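Local atomic coordinates of putative xanthine dehydrogenase YAGS fad-binding subunit (Escherichia coli, PDB entry 5G5G), a protein that binds the molybdenum ion and pterin cytosine dinucleotide cofactor and probably carries the active site of a periplasmic aldehyde oxidase that belongs to the xanthine dehydrogenase family. Residues Lys60-Ala65 against Gly102-His107; Ala79-Ser84 against Ile112-Ala117; Lys94-Leu99 against Leu343-Ala348; Tyr141-Glu146 against Arg337-Asp342. All coordinates share one frame; numbering follows the deposited sequence.

Interaction 1. Residues Lys60-Ala65 against Gly102-His107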
loop_
_atom_site.group_PDB
_atom_site.type_symbol
_atom_site.label_atom_id
_atom_site.label_comp_id
_atom_site.label_asym_id
_atom_site.label_seq_id
_atom_site.Cartn_x
_atom_site.Cartn_y
_atom_site.Cartn_z
ATOM N N LYS C 60 11.475 -22.680 -7.314
ATOM C CA LYS C 60 11.159 -23.633 -8.380
ATOM C C LYS C 60 11.914 -24.946 -8.220
ATOM O O LYS C 60 13.143 -24.947 -7.955
ATOM C CB LYS C 60 11.536 -23.057 -9.770
ATOM C CG LYS C 60 11.053 -23.923 -10.944
ATOM C CD LYS C 60 11.623 -23.590 -12.317
ATOM C CE LYS C 60 10.789 -24.342 -13.340
ATOM N NZ LYS C 60 11.082 -23.995 -14.745
ATOM N N GLY C 61 11.168 -26.028 -8.419
ATOM C CA GLY C 61 11.667 -27.367 -8.208
ATOM C C GLY C 61 10.583 -28.324 -7.736
ATOM O O GLY C 61 9.409 -28.187 -8.076
ATOM N N ARG C 62 11.012 -29.313 -6.951
ATOM C CA ARG C 62 10.168 -30.389 -6.469
ATOM C C ARG C 62 10.206 -30.383 -4.943
ATOM O O ARG C 62 11.246 -30.123 -4.321
ATOM C CB ARG C 62 10.680 -31.754 -6.967
ATOM C CG ARG C 62 9.621 -32.847 -6.898
ATOM C CD ARG C 62 9.985 -34.125 -7.641
ATOM N NE ARG C 62 8.922 -35.138 -7.504
ATOM C CZ ARG C 62 7.785 -35.174 -8.208
ATOM N NH1 ARG C 62 7.519 -34.273 -9.149
ATOM N NH2 ARG C 62 6.901 -36.141 -7.974
ATOM N N LEU C 63 9.055 -30.663 -4.365
ATOM C CA LEU C 63 8.900 -30.865 -2.944
ATOM C C LEU C 63 9.183 -32.348 -2.727
ATOM O O LEU C 63 8.351 -33.185 -3.057
ATOM C CB LEU C 63 7.465 -30.469 -2.567
ATOM C CG LEU C 63 7.081 -30.370 -1.108
ATOM C CD1 LEU C 63 7.994 -29.401 -0.377
ATOM C CD2 LEU C 63 5.617 -29.982 -1.008
ATOM N N THR C 64 10.383 -32.676 -2.260
ATOM C CA THR C 64 10.777 -34.115 -2.137
ATOM C C THR C 64 10.008 -34.738 -0.970
ATOM O O THR C 64 9.427 -35.852 -1.104
ATOM C CB THR C 64 12.304 -34.320 -2.042
ATOM O OG1 THR C 64 12.887 -33.426 -1.090
ATOM C CG2 THR C 64 12.950 -34.030 -3.419
ATOM N N ALA C 65 9.876 -33.967 0.105
ATOM C CA ALA C 65 8.986 -34.389 1.193
ATOM C C ALA C 65 8.368 -33.211 1.966
ATOM O O ALA C 65 8.848 -32.065 1.930
ATOM C CB ALA C 65 9.718 -35.335 2.114
ATOM N N GLY C 102 2.735 -28.777 -4.624
ATOM C CA GLY C 102 3.166 -30.106 -4.181
ATOM C C GLY C 102 2.586 -31.186 -5.062
ATOM O O GLY C 102 1.397 -31.267 -5.198
ATOM N N PRO C 103 3.400 -32.064 -5.648
ATOM C CA PRO C 103 4.829 -32.140 -5.479
ATOM C C PRO C 103 5.631 -31.085 -6.259
ATOM O O PRO C 103 6.759 -30.829 -5.908
ATOM C CB PRO C 103 5.148 -33.587 -5.918
ATOM C CG PRO C 103 4.073 -33.907 -6.904
ATOM C CD PRO C 103 2.855 -33.150 -6.484
ATOM N N THR C 104 5.033 -30.389 -7.195
ATOM C CA THR C 104 5.763 -29.377 -7.975
ATOM C C THR C 104 5.673 -28.014 -7.328
ATOM O O THR C 104 4.597 -27.624 -6.850
ATOM C CB THR C 104 5.222 -29.314 -9.413
ATOM O OG1 THR C 104 5.421 -30.594 -10.010
ATOM C CG2 THR C 104 5.997 -28.328 -10.239
ATOM N N ILE C 105 6.812 -27.321 -7.233
ATOM C CA ILE C 105 6.823 -25.917 -6.799
ATOM C C ILE C 105 6.958 -25.030 -8.059
ATOM O O ILE C 105 7.944 -25.166 -8.801
ATOM C CB ILE C 105 7.988 -25.629 -5.863
ATOM C CG1 ILE C 105 7.935 -26.552 -4.597
ATOM C CG2 ILE C 105 8.030 -24.171 -5.487
ATOM C CD1 ILE C 105 6.735 -26.319 -3.705
ATOM N N GLU C 106 5.964 -24.177 -8.256
ATOM C CA GLU C 106 5.892 -23.228 -9.384
ATOM C C GLU C 106 6.419 -21.834 -9.084
ATOM O O GLU C 106 6.889 -21.158 -10.017
ATOM C CB GLU C 106 4.474 -23.106 -9.880
ATOM C CG GLU C 106 3.859 -24.446 -10.294
ATOM C CD GLU C 106 2.391 -24.272 -10.539
ATOM O OE1 GLU C 106 2.072 -23.779 -11.590
ATOM O OE2 GLU C 106 1.546 -24.567 -9.682
ATOM N N HIS C 107 6.397 -21.412 -7.836
ATOM C CA HIS C 107 6.944 -20.097 -7.469
ATOM C C HIS C 107 7.253 -20.009 -6.001
ATOM O O HIS C 107 6.700 -20.764 -5.191
ATOM C CB HIS C 107 5.991 -18.938 -7.954
ATOM C CG HIS C 107 4.644 -18.927 -7.274
ATOM N ND1 HIS C 107 4.445 -18.317 -6.064
ATOM C CD2 HIS C 107 3.466 -19.507 -7.591
ATOM C CE1 HIS C 107 3.174 -18.427 -5.721
ATOM N NE2 HIS C 107 2.568 -19.185 -6.613
HETATM O O HOH W 1 8.716 -31.630 -10.170
#
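G61 and R62 pair antiparallel with I105 and T104, adding the short strand 104-105 as an edge to a three-stranded sheet in the a/b hammerhead region. G61 and I105 form the hydrogen-bonded pair. I105 N gives a firm bond to G61 O (2.9 Å), while the return bond from G61 N to I105 O is weak. Two residues on, L63 N donates to P103 O at 2.8 Å, nearly straight (177°). The backbone angles of G61 and G102 would jam a side chain against the preceding carbonyl, which calls for glycine. P103 follows a cis peptide bond. On the outer face R62 and P103 lie side by side. With CG anti to its backbone N (chi1 -161°), the R62 chain runs extended and lays one guanidinium face over P103 CB, 3.7 Å from R62 NH2. A water sits in the guanidinium plane, 3.1 Å from R62 NH1. The buried side is apolar: L63 CB approaches I105 CD1 (4.4 Å), and L63 also packs on A132 and Y134 of strand 131-136. The contact is amphipathic. Backbone bonds hold the edge strand, apolar groups cover its inner face, and the exposed arginine covers the proline.

Interaction 2. Residues Ala79-Ser84 against Ile112-Ala117; sequences AVITAS and IALVVA
V80 and V115, with I81 and L114, form the tight middle of an antiparallel strand pair. Strand 77-82 is the outermost strand here of a mixed sheet in the hammerhead region, and strand 111-117 lies next to it. The two segments run at 161° to each other. I81 and L114 bond both ways: I81 N to L114 O at 2.8 Å and L114 N to I81 O at 2.9 Å. V116 N to A79 O is almost straight (176°), but its return bond from A79 N is weak. The side chains divide between two faces. On one, V80 and V115 stand side by side and point the same way, CG2 to CG2 at 4.2 Å. Both valines turn CG2 anti to the carbonyl carbon, V115 with chi1 179°, and this brings the two methyls together. On the other face I81 CB meets L114 CB at 4.2 Å, and helix 250-262 covers them with A258 and A261.

The end at T82 and A113 is looser. Here the two segments part, and a water bridges them: it accepts from A83 N (3.0 Å) and donates to I112 O (2.6 Å). On the other side of strand 111-117, I112 and A113 form a classic beta bulge against V54 of strand 49-55. T82 is the N-cap of the short helix that follows. On the outer edge of strand 77-82, N85 takes up T82 N and V80 O. In the tight part, the aliphatic groups on both faces probably shield the backbone hydrogen bonds.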
loop_
_atom_site.group_PDB
_atom_site.type_symbol
_atom_site.label_atom_id
_atom_site.label_comp_id
_atom_site.label_asym_id
_atom_site.label_seq_id
_atom_site.Cartn_x
_atom_site.Cartn_y
_atom_site.Cartn_z
ATOM N N ALA C 79 -4.979 -30.161 12.901
ATOM C CA ALA C 79 -4.622 -30.898 11.677
ATOM C C ALA C 79 -3.614 -30.082 10.866
ATOM O O ALA C 79 -3.415 -28.884 11.099
ATOM C CB ALA C 79 -5.866 -31.105 10.821
ATOM N N VAL C 80 -2.996 -30.754 9.885
ATOM C CA VAL C 80 -2.180 -30.043 8.906
ATOM C C VAL C 80 -2.653 -30.467 7.515
ATOM O O VAL C 80 -2.634 -31.664 7.208
ATOM C CB VAL C 80 -0.662 -30.386 9.052
ATOM C CG1 VAL C 80 0.158 -29.562 8.063
ATOM C CG2 VAL C 80 -0.219 -30.140 10.499
ATOM N N ILE C 81 -3.059 -29.500 6.709
ATOM C CA ILE C 81 -3.536 -29.729 5.347
ATOM C C ILE C 81 -2.369 -29.675 4.383
ATOM O O ILE C 81 -1.577 -28.737 4.464
ATOM C CB ILE C 81 -4.554 -28.676 4.924
ATOM C CG1 ILE C 81 -5.609 -28.502 6.024
ATOM C CG2 ILE C 81 -5.168 -29.022 3.561
ATOM C CD1 ILE C 81 -6.244 -29.740 6.552
ATOM N N THR C 82 -2.307 -30.638 3.454
ATOM C CA THR C 82 -1.284 -30.676 2.413
ATOM C C THR C 82 -1.896 -31.091 1.093
ATOM O O THR C 82 -2.990 -31.595 1.094
ATOM C CB THR C 82 -0.202 -31.721 2.754
ATOM O OG1 THR C 82 -0.771 -33.043 2.719
ATOM C CG2 THR C 82 0.345 -31.487 4.145
ATOM N N ALA C 83 -1.167 -30.931 -0.016
ATOM C CA ALA C 83 -1.678 -31.435 -1.319
ATOM C C ALA C 83 -1.925 -32.897 -1.246
ATOM O O ALA C 83 -2.934 -33.419 -1.768
ATOM C CB ALA C 83 -0.727 -31.121 -2.465
ATOM N N SER C 84 -1.008 -33.607 -0.578
ATOM C CA SER C 84 -1.088 -35.003 -0.467
ATOM C C SER C 84 -2.343 -35.480 0.289
ATOM O O SER C 84 -2.921 -36.527 -0.065
ATOM C CB SER C 84 0.201 -35.508 0.197
ATOM O OG SER C 84 0.182 -36.841 0.192
ATOM N N ILE C 112 2.010 -24.519 0.426
ATOM C CA ILE C 112 2.240 -25.973 0.441
ATOM C C ILE C 112 1.596 -26.709 1.601
ATOM O O ILE C 112 1.513 -27.944 1.588
ATOM C CB ILE C 112 3.728 -26.365 0.321
ATOM C CG1 ILE C 112 4.538 -25.803 1.511
ATOM C CG2 ILE C 112 4.264 -25.882 -1.011
ATOM C CD1 ILE C 112 5.977 -26.293 1.558
ATOM N N ALA C 113 1.191 -25.977 2.628
ATOM C CA ALA C 113 0.541 -26.593 3.772
ATOM C C ALA C 113 -0.226 -25.529 4.564
ATOM O O ALA C 113 -0.006 -24.306 4.384
ATOM C CB ALA C 113 1.529 -27.331 4.669
ATOM N N LEU C 114 -1.150 -26.015 5.402
ATOM C CA LEU C 114 -1.878 -25.138 6.333
ATOM C C LEU C 114 -1.972 -25.840 7.667
ATOM O O LEU C 114 -2.472 -26.950 7.732
ATOM C CB LEU C 114 -3.294 -24.818 5.836
ATOM C CG LEU C 114 -4.088 -23.854 6.745
ATOM C CD1 LEU C 114 -3.830 -22.420 6.304
ATOM C CD2 LEU C 114 -5.567 -24.190 6.750
ATOM N N VAL C 115 -1.461 -25.212 8.729
ATOM C CA VAL C 115 -1.645 -25.793 10.061
ATOM C C VAL C 115 -2.876 -25.153 10.692
ATOM O O VAL C 115 -2.956 -23.919 10.698
ATOM C CB VAL C 115 -0.441 -25.521 10.966
ATOM C CG1 VAL C 115 -0.660 -26.101 12.346
ATOM C CG2 VAL C 115 0.835 -26.091 10.371
ATOM N N VAL C 116 -3.795 -25.964 11.225
ATOM C CA VAL C 116 -5.025 -25.516 11.843
ATOM C C VAL C 116 -4.857 -25.747 13.335
ATOM O O VAL C 116 -4.486 -26.856 13.745
ATOM C CB VAL C 116 -6.205 -26.397 11.346
ATOM C CG1 VAL C 116 -7.507 -25.943 11.963
ATOM C CG2 VAL C 116 -6.272 -26.312 9.843
ATOM N N ALA C 117 -5.066 -24.705 14.132
ATOM C CA ALA C 117 -4.943 -24.810 15.583
ATOM C C ALA C 117 -6.031 -23.998 16.319
ATOM O O ALA C 117 -6.768 -23.245 15.726
ATOM C CB ALA C 117 -3.569 -24.344 16.000
HETATM O O HOH W 2 1.510 -29.645 -0.367
#

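Interaction 3. Residues Lys94-Leu99 against Leu343-Ala348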
loop_
_atom_site.group_PDB
_atom_site.type_symbol
_atom_site.label_atom_id
_atom_site.label_comp_id
_atom_site.label_asym_id
_atom_site.label_seq_id
_atom_site.Cartn_x
_atom_site.Cartn_y
_atom_site.Cartn_z
ATOM N N LYS C 94 -9.246 -18.991 -13.701
ATOM C CA LYS C 94 -8.525 -17.745 -13.548
ATOM C C LYS C 94 -7.275 -17.916 -12.686
ATOM O O LYS C 94 -6.677 -16.916 -12.261
ATOM C CB LYS C 94 -9.427 -16.714 -12.895
ATOM C CG LYS C 94 -10.748 -16.437 -13.579
ATOM C CD LYS C 94 -10.578 -15.534 -14.743
ATOM C CE LYS C 94 -11.930 -14.908 -15.164
ATOM N NZ LYS C 94 -12.909 -15.920 -15.569
ATOM N N ASN C 95 -6.909 -19.155 -12.382
ATOM C CA ASN C 95 -5.650 -19.455 -11.665
ATOM C C ASN C 95 -4.665 -20.085 -12.609
ATOM O O ASN C 95 -4.962 -21.127 -13.147
ATOM C CB ASN C 95 -5.906 -20.398 -10.485
ATOM C CG ASN C 95 -6.759 -19.756 -9.395
ATOM O OD1 ASN C 95 -7.834 -20.246 -9.125
ATOM N ND2 ASN C 95 -6.293 -18.650 -8.784
ATOM N N THR C 96 -3.529 -19.454 -12.856
ATOM C CA THR C 96 -2.465 -20.061 -13.632
ATOM C C THR C 96 -1.644 -20.953 -12.697
ATOM O O THR C 96 -1.623 -22.160 -12.896
ATOM C CB THR C 96 -1.542 -19.028 -14.298
ATOM O OG1 THR C 96 -2.346 -18.216 -15.157
ATOM C CG2 THR C 96 -0.446 -19.681 -15.092
ATOM N N ALA C 97 -0.996 -20.364 -11.698
ATOM C CA ALA C 97 -0.365 -21.166 -10.669
ATOM C C ALA C 97 -1.411 -21.910 -9.846
ATOM O O ALA C 97 -2.470 -21.383 -9.471
ATOM C CB ALA C 97 0.449 -20.267 -9.740
ATOM N N ARG C 98 -1.091 -23.140 -9.463
ATOM C CA ARG C 98 -1.945 -23.832 -8.516
ATOM C C ARG C 98 -1.955 -23.108 -7.206
ATOM O O ARG C 98 -0.940 -22.620 -6.741
ATOM C CB ARG C 98 -1.428 -25.240 -8.275
ATOM C CG ARG C 98 -1.626 -26.176 -9.464
ATOM C CD ARG C 98 -1.318 -27.652 -9.121
ATOM N NE ARG C 98 -1.615 -28.423 -10.335
ATOM C CZ ARG C 98 -2.858 -28.726 -10.803
ATOM N NH1 ARG C 98 -3.976 -28.423 -10.137
ATOM N NH2 ARG C 98 -2.994 -29.377 -11.963
ATOM N N LEU C 99 -3.112 -23.107 -6.555
ATOM C CA LEU C 99 -3.246 -22.435 -5.243
ATOM C C LEU C 99 -2.676 -23.316 -4.105
ATOM O O LEU C 99 -2.353 -22.797 -3.047
ATOM C CB LEU C 99 -4.683 -22.082 -4.942
ATOM C CG LEU C 99 -5.271 -21.075 -5.936
ATOM C CD1 LEU C 99 -6.723 -20.862 -5.588
ATOM C CD2 LEU C 99 -4.498 -19.773 -5.875
ATOM N N LEU C 343 8.969 -16.554 -11.875
ATOM C CA LEU C 343 8.557 -15.716 -10.775
ATOM C C LEU C 343 7.096 -16.031 -10.426
ATOM O O LEU C 343 6.434 -16.793 -11.128
ATOM C CB LEU C 343 8.685 -14.264 -11.184
ATOM C CG LEU C 343 10.100 -13.721 -11.353
ATOM C CD1 LEU C 343 10.074 -12.377 -12.049
ATOM C CD2 LEU C 343 10.817 -13.600 -10.015
ATOM N N PRO C 344 6.581 -15.447 -9.329
ATOM C CA PRO C 344 5.163 -15.611 -9.032
ATOM C C PRO C 344 4.257 -15.162 -10.206
ATOM O O PRO C 344 4.754 -14.484 -11.151
ATOM C CB PRO C 344 4.984 -14.745 -7.788
ATOM C CG PRO C 344 6.318 -14.914 -7.070
ATOM C CD PRO C 344 7.290 -14.762 -8.224
ATOM N N GLU C 345 3.006 -15.574 -10.154
ATOM C CA GLU C 345 2.046 -15.310 -11.235
ATOM C C GLU C 345 1.869 -13.807 -11.460
ATOM O O GLU C 345 1.461 -13.081 -10.561
ATOM C CB GLU C 345 0.661 -15.884 -10.906
ATOM C CG GLU C 345 -0.368 -15.807 -12.029
ATOM C CD GLU C 345 -1.696 -16.381 -11.600
ATOM O OE1 GLU C 345 -1.758 -17.603 -11.301
ATOM O OE2 GLU C 345 -2.682 -15.626 -11.597
ATOM N N GLY C 346 2.082 -13.379 -12.694
ATOM C CA GLY C 346 1.733 -12.059 -13.135
ATOM C C GLY C 346 0.250 -12.007 -13.447
ATOM O O GLY C 346 -0.326 -12.944 -14.021
ATOM N N ASN C 347 -0.383 -10.908 -13.084
ATOM C CA ASN C 347 -1.800 -10.776 -13.389
ATOM C C ASN C 347 -2.233 -9.323 -13.201
ATOM O O ASN C 347 -1.409 -8.431 -12.959
ATOM C CB ASN C 347 -2.654 -11.762 -12.544
ATOM C CG ASN C 347 -3.811 -12.370 -13.335
ATOM O OD1 ASN C 347 -4.550 -11.655 -14.058
ATOM N ND2 ASN C 347 -4.019 -13.644 -13.153
ATOM N N ALA C 348 -3.553 -9.126 -13.251
ATOM C CA ALA C 348 -4.138 -7.794 -13.208
ATOM C C ALA C 348 -3.766 -6.966 -12.001
ATOM O O ALA C 348 -3.864 -7.401 -10.835
ATOM C CB ALA C 348 -5.645 -7.870 -13.269
HETATM O O HOH W 3 -4.959 -15.978 -10.212
HETATM O O HOH W 4 -6.455 -15.015 -14.216
HETATM O O HOH W 5 -3.231 -18.655 -9.359
HETATM O O HOH W 6 -1.691 -15.026 -15.578
#
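E345 reaches across from one loop to the backbone of T96 and A97 in another. Neither segment has regular secondary structure. In the second segment, P344 O is bonded to H281. E345 follows, with CG anti to the backbone N (chi1 -173°) and the chain extended, which carries the carboxylate over to the other loop. Its OE1 takes two amides. A97 N meets E345 OE1 nearly along the C-O axis at 2.9 Å. T96 N comes to E345 OE1 from above the carboxylate plane at 3.0 Å, in a more bent bond (132°). T96 CB also lies against E345 OE1, at 3.3 Å. The other oxygen, E345 OE2, is bonded by N347 ND2 at 2.9 Å, on its anti side and tilted out of the carboxylate plane, with OE2 in the N347 amide plane. Waters lie beside both oxygens, and one is also bonded to K94 O. An alanine here would remove both oxygens, and the amides of T96 and A97 would probably lose their shared acceptor while the N347 amide would be freer to turn.

G346 puts its O on N310 and on a water. N347 then links back to K94 O through another water, 3.0 Å from N347 ND2. E345 fixes N347, whose OD1 holds A348 N at 2.8 Å; A348 belongs to the molybdenum pocket. In the chain, 94-99 follows helix 83-86 and precedes strand 104-105, while the second loop joins strand 331-340 to helix 354-372. In space, E345 packs on T280 and N347 on F247.

Interaction 4. Residues Tyr141-Glu146 against Arg337-Asp342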
loop_
_atom_site.group_PDB
_atom_site.type_symbol
_atom_site.label_atom_id
_atom_site.label_comp_id
_atom_site.label_asym_id
_atom_site.label_seq_id
_atom_site.Cartn_x
_atom_site.Cartn_y
_atom_site.Cartn_z
ATOM N N TYR C 141 14.351 -15.969 -14.433
ATOM C CA TYR C 141 13.890 -14.924 -13.584
ATOM C C TYR C 141 14.111 -13.538 -14.072
ATOM O O TYR C 141 13.656 -12.633 -13.431
ATOM C CB TYR C 141 14.483 -15.077 -12.187
ATOM C CG TYR C 141 14.247 -16.447 -11.643
ATOM C CD1 TYR C 141 12.953 -16.861 -11.319
ATOM C CD2 TYR C 141 15.304 -17.334 -11.448
ATOM C CE1 TYR C 141 12.728 -18.136 -10.818
ATOM C CE2 TYR C 141 15.103 -18.600 -10.945
ATOM C CZ TYR C 141 13.818 -18.995 -10.634
ATOM O OH TYR C 141 13.655 -20.273 -10.157
ATOM N N SER C 142 14.802 -13.359 -15.204
ATOM C CA SER C 142 15.111 -12.072 -15.716
ATOM C C SER C 142 14.405 -11.794 -17.042
ATOM O O SER C 142 14.758 -12.343 -18.061
ATOM C CB SER C 142 16.626 -11.943 -15.965
ATOM O OG SER C 142 16.878 -10.756 -16.696
ATOM N N LEU C 143 13.458 -10.871 -17.032
ATOM C CA LEU C 143 12.757 -10.494 -18.247
ATOM C C LEU C 143 13.770 -10.014 -19.279
ATOM O O LEU C 143 13.672 -10.355 -20.464
ATOM C CB LEU C 143 11.738 -9.386 -18.024
ATOM C CG LEU C 143 11.006 -8.796 -19.226
ATOM C CD1 LEU C 143 10.216 -9.904 -19.927
ATOM C CD2 LEU C 143 10.098 -7.639 -18.830
ATOM N N ALA C 144 14.701 -9.189 -18.831
ATOM C CA ALA C 144 15.722 -8.661 -19.765
ATOM C C ALA C 144 16.512 -9.752 -20.452
ATOM O O ALA C 144 16.739 -9.700 -21.673
ATOM C CB ALA C 144 16.643 -7.697 -19.042
ATOM N N ASP C 145 16.934 -10.760 -19.697
ATOM C CA ASP C 145 17.692 -11.844 -20.286
ATOM C C ASP C 145 16.832 -12.652 -21.257
ATOM O O ASP C 145 17.353 -13.141 -22.231
ATOM C CB ASP C 145 18.273 -12.773 -19.227
ATOM C CG ASP C 145 19.327 -12.112 -18.364
ATOM O OD1 ASP C 145 19.827 -11.017 -18.690
ATOM O OD2 ASP C 145 19.680 -12.719 -17.339
ATOM N N GLU C 146 15.527 -12.737 -21.030
ATOM C CA GLU C 146 14.659 -13.539 -21.875
ATOM C C GLU C 146 14.236 -12.848 -23.157
ATOM O O GLU C 146 13.757 -13.503 -24.074
ATOM C CB GLU C 146 13.429 -13.975 -21.097
ATOM C CG GLU C 146 13.742 -14.860 -19.905
ATOM C CD GLU C 146 14.558 -16.107 -20.231
ATOM O OE1 GLU C 146 14.165 -16.871 -21.168
ATOM O OE2 GLU C 146 15.598 -16.296 -19.540
ATOM N N ARG C 337 5.057 -9.583 -26.836
ATOM C CA ARG C 337 6.014 -10.679 -26.760
ATOM C C ARG C 337 5.973 -11.214 -25.328
ATOM O O ARG C 337 6.158 -10.447 -24.375
ATOM C CB ARG C 337 7.383 -10.181 -27.136
ATOM C CG ARG C 337 7.460 -9.476 -28.535
ATOM C CD ARG C 337 7.406 -10.465 -29.600
ATOM N NE ARG C 337 7.496 -9.785 -30.920
ATOM C CZ ARG C 337 6.467 -9.316 -31.631
ATOM N NH1 ARG C 337 5.225 -9.491 -31.215
ATOM N NH2 ARG C 337 6.698 -8.781 -32.848
ATOM N N LEU C 338 5.742 -12.519 -25.195
ATOM C CA LEU C 338 5.526 -13.118 -23.885
ATOM C C LEU C 338 6.639 -14.119 -23.565
ATOM O O LEU C 338 6.720 -15.180 -24.200
ATOM C CB LEU C 338 4.136 -13.793 -23.869
ATOM C CG LEU C 338 3.770 -14.418 -22.520
ATOM C CD1 LEU C 338 3.787 -13.456 -21.362
ATOM C CD2 LEU C 338 2.416 -15.069 -22.706
ATOM N N ALA C 339 7.487 -13.786 -22.602
ATOM C CA ALA C 339 8.517 -14.715 -22.119
ATOM C C ALA C 339 7.926 -15.620 -21.062
ATOM O O ALA C 339 6.910 -15.291 -20.436
ATOM C CB ALA C 339 9.691 -13.954 -21.526
ATOM N N THR C 340 8.635 -16.723 -20.827
ATOM C CA THR C 340 8.345 -17.584 -19.685
ATOM C C THR C 340 9.261 -17.235 -18.518
ATOM O O THR C 340 10.473 -17.323 -18.641
ATOM C CB THR C 340 8.469 -19.049 -20.097
ATOM O OG1 THR C 340 7.474 -19.262 -21.092
ATOM C CG2 THR C 340 8.179 -19.975 -18.911
ATOM N N LEU C 341 8.660 -16.869 -17.390
ATOM C CA LEU C 341 9.422 -16.567 -16.176
ATOM C C LEU C 341 8.819 -17.362 -15.042
ATOM O O LEU C 341 7.606 -17.424 -14.953
ATOM C CB LEU C 341 9.412 -15.078 -15.807
ATOM C CG LEU C 341 10.008 -14.037 -16.804
ATOM C CD1 LEU C 341 9.788 -12.621 -16.307
ATOM C CD2 LEU C 341 11.497 -14.322 -17.010
ATOM N N ASP C 342 9.686 -17.859 -14.153
ATOM C CA ASP C 342 9.296 -18.667 -13.016
ATOM C C ASP C 342 9.175 -17.855 -11.745
ATOM O O ASP C 342 9.330 -18.379 -10.652
ATOM C CB ASP C 342 10.324 -19.797 -12.840
ATOM C CG ASP C 342 10.365 -20.702 -14.044
ATOM O OD1 ASP C 342 9.327 -21.357 -14.250
ATOM O OD2 ASP C 342 11.385 -20.686 -14.815
#
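The capped start of helix 143-147 packs on the end of strand 331-340, with L341 set between Y141, L143 and E146. S142 is the N-cap: its OG accepts from D145 N at 3.0 Å. No hydrogen bond joins the two segments, and the contact is mostly van der Waals packing. L341 CD2 lies 3.7 Å from E146 CG, and the two side chains run antiparallel alongside one another. L341 CD1 meets L143 CB at 4.1 Å. E146 CB also touches A339 CB (3.8 Å). E146 CG, anti to the carbonyl carbon (chi1 -63°), is the atom laid on L341 CD2; the bend at chi2 then turns the chain beyond it.

Y141 closes the other end. Its ring comes edge-on to the D342 backbone, with D342 O near the ring plane and 3.4 Å from Y141 CE1. D342 CB is 3.6 Å from Y141 CE1, and the ring and carboxylate planes stand 73° apart. The ring also packs on A59 and K60. A serine in its place would lack the ring, whose place beside D342 CB and K60 would probably be left as a gap. The D342 carboxylate accepts from A140 N and has a long, weak ion pair with K60. The chemistry therefore splits: aliphatic groups join helix to strand, while the polar end of D342 ties the strand's exit to the chain just ahead of the helix.

In the fold
Interactions 1 and 2 lie wholly in the hammerhead region, with centres 16 Å apart. Their segments alternate along the chain, and strands 104-105 and 111-117 are consecutive. They touch where I105 packs on I112. Interaction 3 spans from this region to the cofactor-binding domain and is also 16 Å from interaction 1; E106 bonds R98, and H107 packs on P344. Interaction 4 is nested inside the loop closed by interaction 3, with centres 15 Å apart. It meets interaction 1 through K60. Interactions 2 and 4 do not touch. The contacts thus join a three-stranded and a seven-stranded sheet, both with strands from the hammerhead range, to the loop 343-348, which touches the molybdenum ion through A348.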